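Local coordinates for protein lipid II:glycine glycyltransferase (Staphylococcus aureus, PDB 6SNR) that probably adds the first glycine of the pentaglycine interpeptide bridge to the lysine of lipid II, using glycyl-tRNA as donor, in peptidoglycan synthesis, at residues R74-V77 / V78-N82; K139-I142 / Q143-T147; W371-K374 / K375-T379. All blocks are in the same frame, centred on the assembly; numbering follows the deposited sequence.

Contact 1: R74-V77 / V78-N82; sequences RGFV and VDYSN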
# COMPACT_ATOMS: atom_id res chain seq x y z
N ARG A 74 -8.59 7.25 11.96
CA ARG A 74 -7.16 7.34 12.25
C ARG A 74 -6.71 8.69 12.88
O ARG A 74 -5.55 9.06 12.83
CB ARG A 74 -6.32 6.98 11.01
CG ARG A 74 -6.47 5.51 10.60
CD ARG A 74 -5.61 4.67 11.47
NE ARG A 74 -5.57 3.26 11.05
CZ ARG A 74 -5.91 2.21 11.81
NH1 ARG A 74 -6.38 2.38 13.04
NH2 ARG A 74 -5.71 0.98 11.29
N GLY A 75 -7.64 9.37 13.54
CA GLY A 75 -7.33 10.47 14.46
C GLY A 75 -7.70 10.10 15.87
O GLY A 75 -8.04 8.93 16.13
N PHE A 76 -7.63 11.06 16.82
CA PHE A 76 -6.99 12.36 16.65
C PHE A 76 -5.50 12.28 16.30
O PHE A 76 -4.80 11.33 16.68
CB PHE A 76 -7.03 13.16 17.96
CG PHE A 76 -8.35 13.16 18.71
CD1 PHE A 76 -9.42 13.96 18.31
CD2 PHE A 76 -8.50 12.39 19.85
CE1 PHE A 76 -10.58 14.03 19.03
CE2 PHE A 76 -9.67 12.44 20.59
CZ PHE A 76 -10.70 13.27 20.19
N VAL A 77 -5.00 13.29 15.63
CA VAL A 77 -3.57 13.42 15.28
C VAL A 77 -2.91 14.31 16.32
O VAL A 77 -2.91 15.55 16.24
CB VAL A 77 -3.36 13.91 13.86
CG1 VAL A 77 -1.87 13.95 13.55
CG2 VAL A 77 -4.09 13.02 12.86
N VAL A 78 -2.38 13.63 17.34
CA VAL A 78 -1.88 14.27 18.55
C VAL A 78 -0.95 13.29 19.27
O VAL A 78 -1.08 12.11 19.10
CB VAL A 78 -3.02 14.74 19.47
CG1 VAL A 78 -3.80 13.60 20.13
CG2 VAL A 78 -2.50 15.70 20.53
N ASP A 79 -0.03 13.82 20.05
CA ASP A 79 0.73 13.03 21.03
C ASP A 79 -0.23 12.70 22.19
O ASP A 79 -0.67 13.61 22.90
CB ASP A 79 1.96 13.84 21.46
CG ASP A 79 2.81 13.15 22.52
OD1 ASP A 79 2.44 12.06 23.02
OD2 ASP A 79 3.88 13.72 22.84
N TYR A 80 -0.54 11.41 22.37
CA TYR A 80 -1.54 10.93 23.35
C TYR A 80 -1.00 11.07 24.79
O TYR A 80 -1.78 10.93 25.73
CB TYR A 80 -2.05 9.51 23.03
CG TYR A 80 -3.06 9.56 21.91
CD1 TYR A 80 -2.64 9.66 20.57
CD2 TYR A 80 -4.43 9.61 22.16
CE1 TYR A 80 -3.57 9.79 19.53
CE2 TYR A 80 -5.36 9.74 21.15
CZ TYR A 80 -4.93 9.82 19.82
OH TYR A 80 -5.88 9.99 18.86
N SER A 81 0.29 11.37 24.92
CA SER A 81 0.84 11.80 26.21
C SER A 81 0.69 13.29 26.52
O SER A 81 1.01 13.72 27.64
CB SER A 81 2.31 11.42 26.30
OG SER A 81 2.48 10.05 26.00
N ASN A 82 0.20 14.09 25.57
CA ASN A 82 -0.06 15.51 25.80
C ASN A 82 -1.51 15.65 26.26
O ASN A 82 -2.43 15.80 25.45
CB ASN A 82 0.21 16.27 24.50
CG ASN A 82 0.10 17.77 24.66
OD1 ASN A 82 -0.58 18.27 25.55
ND2 ASN A 82 0.74 18.51 23.72
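Phe76 and Tyr80 meet where strand 68-78 runs out into the turn before helix 83-99, in the first of the two mixed sheets of the FemABX fold. A type I turn from Asp79 to Asn82 reverses the chain, with Asn82 N bonded to Asp79 O at 2.8 Å. Within it Asp79 OD1 takes the N-H of Ser81 (3.0 Å, from above the carboxylate plane), an Asx turn, and Asn82 then caps the helix through the backbone N of Ala85. The side chain of Tyr80 points back along the strand end. With CG beside the backbone N (chi1 -77°), the ring extends until OH donates to Phe76 O at 2.8 Å, the carbonyl of a residue that follows a cis peptide bond after Gly75. The C=O...OH angle is 113° and the hydroxyl is tilted 19° from the carbonyl plane. The same OH sits 3.5 Å from Phe76 CB, at the edge of the phenyl ring, and the two side chains cross at about a right angle. Val78 CG1 touches both: it lies 3.8 Å above the Tyr80 ring plane, toward the rim, and 3.9 Å from Phe76 CB. Leu86 of helix 83-99 touches both aromatic side chains. The bond gives the buried phenol an acceptor and the buried carbonyl a donor, among Phe76, Val78 and Leu86.

Contact 2: K139-I142 / Q143-T147; sequences KDYI and QPRMT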
# COMPACT_ATOMS: atom_id res chain seq x y z
N LYS A 139 -14.63 -7.93 12.73
CA LYS A 139 -15.73 -7.04 12.31
C LYS A 139 -16.25 -6.09 13.43
O LYS A 139 -17.11 -5.22 13.16
CB LYS A 139 -16.87 -7.91 11.73
N ASP A 140 -15.73 -6.18 14.65
CA ASP A 140 -16.17 -5.33 15.77
C ASP A 140 -15.63 -3.89 15.70
O ASP A 140 -16.02 -3.00 16.48
CB ASP A 140 -15.80 -5.96 17.12
CG ASP A 140 -16.68 -7.11 17.48
OD1 ASP A 140 -17.38 -7.62 16.57
OD2 ASP A 140 -16.67 -7.47 18.68
N TYR A 141 -14.70 -3.67 14.78
CA TYR A 141 -14.24 -2.32 14.55
C TYR A 141 -14.03 -2.06 13.06
O TYR A 141 -13.94 -2.97 12.27
CB TYR A 141 -13.01 -2.01 15.39
CG TYR A 141 -12.13 -3.19 15.84
CD1 TYR A 141 -11.28 -3.78 14.97
CD2 TYR A 141 -12.09 -3.59 17.19
CE1 TYR A 141 -10.42 -4.77 15.37
CE2 TYR A 141 -11.23 -4.61 17.62
CZ TYR A 141 -10.42 -5.21 16.68
OH TYR A 141 -9.53 -6.17 17.08
N ILE A 142 -13.97 -0.76 12.69
CA ILE A 142 -13.97 -0.37 11.31
C ILE A 142 -12.65 -0.66 10.56
O ILE A 142 -12.67 -1.20 9.45
CB ILE A 142 -14.33 1.12 11.18
CG1 ILE A 142 -15.71 1.38 11.78
CG2 ILE A 142 -14.28 1.57 9.72
CD1 ILE A 142 -16.10 2.86 11.78
N GLN A 143 -11.55 -0.26 11.15
CA GLN A 143 -10.25 -0.45 10.53
C GLN A 143 -9.61 -1.73 11.05
O GLN A 143 -9.90 -2.18 12.15
CB GLN A 143 -9.31 0.71 10.81
CG GLN A 143 -9.80 2.08 10.32
CD GLN A 143 -10.03 2.17 8.85
OE1 GLN A 143 -9.32 1.54 8.03
NE2 GLN A 143 -11.05 2.97 8.45
N PRO A 144 -8.66 -2.26 10.27
CA PRO A 144 -7.83 -3.32 10.88
C PRO A 144 -7.06 -2.81 12.09
O PRO A 144 -6.53 -1.68 12.13
CB PRO A 144 -6.85 -3.69 9.77
CG PRO A 144 -7.41 -3.16 8.48
CD PRO A 144 -8.25 -1.96 8.90
N ARG A 145 -6.99 -3.64 13.14
CA ARG A 145 -6.23 -3.33 14.34
C ARG A 145 -4.81 -3.86 14.24
O ARG A 145 -3.99 -3.56 15.08
CB ARG A 145 -6.93 -3.90 15.60
CG ARG A 145 -6.35 -3.35 16.88
CD ARG A 145 -7.10 -3.76 18.16
NE ARG A 145 -6.90 -5.19 18.46
CZ ARG A 145 -5.82 -5.67 19.08
NH1 ARG A 145 -4.82 -4.87 19.42
NH2 ARG A 145 -5.72 -6.97 19.30
N MET A 146 -4.53 -4.69 13.23
CA MET A 146 -3.18 -5.14 12.93
C MET A 146 -2.93 -4.97 11.45
O MET A 146 -3.78 -5.34 10.64
CB MET A 146 -3.01 -6.62 13.35
CG MET A 146 -3.32 -6.87 14.80
SD MET A 146 -3.36 -8.67 15.14
CE MET A 146 -3.96 -8.57 16.80
N THR A 147 -1.73 -4.49 11.13
CA THR A 147 -1.24 -4.39 9.77
C THR A 147 0.15 -4.96 9.64
O THR A 147 0.80 -5.25 10.65
CB THR A 147 -1.25 -2.94 9.23
OG1 THR A 147 -0.39 -2.12 10.01
CG2 THR A 147 -2.67 -2.41 9.17
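Gln143 NE2 comes 3.7 Å from Ile142 CG2, a packing contact, while the rest of the isoleucine leads away and Tyr141 reaches across the bend to Arg145. This is an irregular bend in the segment that leaves strand 129-130 of the first sheet and enters strand 146-151 of the second, pinned across by the tyrosine and the arginine. The hydrogen bond of Gln143 NE2 goes to Tyr71 OH, and Ile142 also rests on Tyr71, so one tyrosine of strand 68-78 meets both residues. On the inner side of the bend, Tyr141 CD1 comes within 3.5 Å of Gln143 O, obliquely to the ring. The first torsion of Tyr141 (chi1 25°) is far from a staggered value, which suggests some strain. Arg145 CB packs 3.6 Å from Tyr141 CE1, and the arginine chain then turns at chi3 to present NE to the phenol. Arg145 NE donates to Tyr141 OH at 3.1 Å with an N-H...O angle of 147°. The oxygen lies practically in the guanidinium plane, whereas the tyrosine ring stands almost perpendicular to that plane. Tyr141 OH is also bonded to Glu135 O, while Arg145 NH2 and NH1 bond to Lys134 O and Lys384 O, so each of the three guanidinium nitrogens has a hydrogen-bond partner, which fixes its orientation. Past this bend the chain enters strand 146-151, antiparallel to strand 380-383 in the second sheet, whereas Gln143 and Ile142 touch strand 68-78 of the first.

Contact 3: W371-K374 / K375-T379; sequences WAFK and KVWGT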
# COMPACT_ATOMS: atom_id res chain seq x y z
N TRP A 371 -2.20 -13.25 5.39
CA TRP A 371 -1.03 -13.46 6.26
C TRP A 371 0.10 -14.10 5.45
O TRP A 371 1.24 -13.62 5.51
CB TRP A 371 -1.43 -14.31 7.43
CG TRP A 371 -0.32 -14.82 8.27
CD1 TRP A 371 0.17 -16.11 8.26
CD2 TRP A 371 0.40 -14.13 9.29
NE1 TRP A 371 1.15 -16.24 9.20
CE2 TRP A 371 1.32 -15.04 9.85
CE3 TRP A 371 0.36 -12.82 9.80
CZ2 TRP A 371 2.17 -14.68 10.88
CZ3 TRP A 371 1.21 -12.47 10.81
CH2 TRP A 371 2.12 -13.40 11.35
N ALA A 372 -0.25 -15.14 4.68
CA ALA A 372 0.73 -15.89 3.88
C ALA A 372 1.47 -15.00 2.87
O ALA A 372 2.68 -15.14 2.64
CB ALA A 372 0.01 -17.03 3.15
N PHE A 373 0.71 -14.08 2.27
CA PHE A 373 1.20 -13.11 1.30
C PHE A 373 2.06 -12.08 2.01
O PHE A 373 3.20 -11.86 1.61
CB PHE A 373 0.01 -12.45 0.56
CG PHE A 373 0.29 -11.10 -0.03
CD1 PHE A 373 1.39 -10.86 -0.82
CD2 PHE A 373 -0.65 -10.08 0.11
CE1 PHE A 373 1.61 -9.61 -1.39
CE2 PHE A 373 -0.44 -8.84 -0.45
CZ PHE A 373 0.69 -8.61 -1.22
N LYS A 374 1.51 -11.40 3.03
CA LYS A 374 2.19 -10.23 3.53
C LYS A 374 3.46 -10.56 4.36
O LYS A 374 4.40 -9.79 4.36
CB LYS A 374 1.19 -9.35 4.31
CG LYS A 374 0.09 -8.86 3.40
CD LYS A 374 -1.09 -8.23 4.18
CE LYS A 374 -2.29 -7.92 3.29
NZ LYS A 374 -3.26 -6.91 3.89
N LYS A 375 3.47 -11.75 4.99
CA LYS A 375 4.54 -12.09 5.92
C LYS A 375 5.93 -12.25 5.23
O LYS A 375 6.93 -12.18 5.90
CB LYS A 375 4.20 -13.34 6.72
CG LYS A 375 4.22 -14.67 5.96
CD LYS A 375 3.83 -15.79 6.90
CE LYS A 375 4.35 -17.14 6.43
NZ LYS A 375 4.11 -18.20 7.45
N VAL A 376 5.96 -12.46 3.92
CA VAL A 376 7.24 -12.73 3.23
C VAL A 376 7.97 -11.52 2.73
O VAL A 376 9.04 -11.62 2.14
CB VAL A 376 7.07 -13.79 2.10
CG1 VAL A 376 6.52 -15.09 2.64
CG2 VAL A 376 6.23 -13.28 0.95
N TRP A 377 7.38 -10.32 2.93
CA TRP A 377 7.89 -9.10 2.39
C TRP A 377 8.69 -8.20 3.36
O TRP A 377 8.72 -6.95 3.22
CB TRP A 377 6.69 -8.32 1.77
CG TRP A 377 6.28 -8.96 0.49
CD1 TRP A 377 5.24 -9.78 0.29
CD2 TRP A 377 6.95 -8.84 -0.77
NE1 TRP A 377 5.20 -10.18 -1.04
CE2 TRP A 377 6.24 -9.61 -1.71
CE3 TRP A 377 8.11 -8.16 -1.20
CZ2 TRP A 377 6.66 -9.74 -3.07
CZ3 TRP A 377 8.49 -8.26 -2.55
CH2 TRP A 377 7.77 -9.09 -3.45
N GLY A 378 9.42 -8.81 4.30
CA GLY A 378 10.17 -8.05 5.26
C GLY A 378 9.32 -7.20 6.22
O GLY A 378 9.78 -6.18 6.74
N THR A 379 8.14 -7.73 6.49
CA THR A 379 7.15 -7.05 7.30
C THR A 379 7.24 -7.37 8.76
O THR A 379 7.60 -8.51 9.13
CB THR A 379 5.74 -7.44 6.85
OG1 THR A 379 5.64 -8.87 6.73
CG2 THR A 379 5.39 -6.79 5.50
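The last regular helical bond here runs from Lys375 N to Trp371 O (3.0 Å, N-H...O angle 151°), after which a type I turn from Lys374 to Trp377 is closed by a weak bond from Trp377 N to Lys374 O at 3.3 Å. That carbonyl has a shorter second bond: Thr379 OG1 donates to Lys374 O at 2.8 Å, from 40° above the carbonyl plane. Lys375 runs extended across the indole of Trp371, and with CG placed between backbone N and carbonyl carbon (chi1 71°) its CD lies over one face, 3.9 Å from the centroid of the five-membered ring, a CH-pi contact. This is the C-terminal end of helix 368-374, where a side chain and a turn take up a carbonyl that a continuing helix would bond; the loop then leads into strand 380-383. Phe373 O meets the edge of the Trp377 ring, 3.2 Å from CD1, and Trp377 NE1 lies 3.7 Å from Phe373 CE1. The Phe373 ring and the five-membered ring of Trp377 meet obliquely, their centroids 5.5 Å apart. Phe354 touches both rings, and Phe163 meets Trp377 edge-to-face. Lys374 NZ reaches away to Phe354 O and Gly356 O.

The three contacts follow one another along the chain without interleaving, and their centres spread from the first sheet to the second. Contacts 1 and 2, with centres about 18 Å apart, touch directly: Arg74 NH2 makes a probable hydrogen bond to Pro144 O at 2.9 Å and packs against Gln143 CB. Contacts 2 and 3 are equally far between centres, yet their nearest atoms remain about 6 Å apart. They are related through strands: contact 2 runs into strand 146-151 and contact 3 into its antiparallel neighbour 380-383, with Thr379 resting on Met148. Contacts 1 and 3 are about 29 Å apart between centres and about 11 Å between nearest atoms. Contact 2 is thus the nearer neighbour of each of the others.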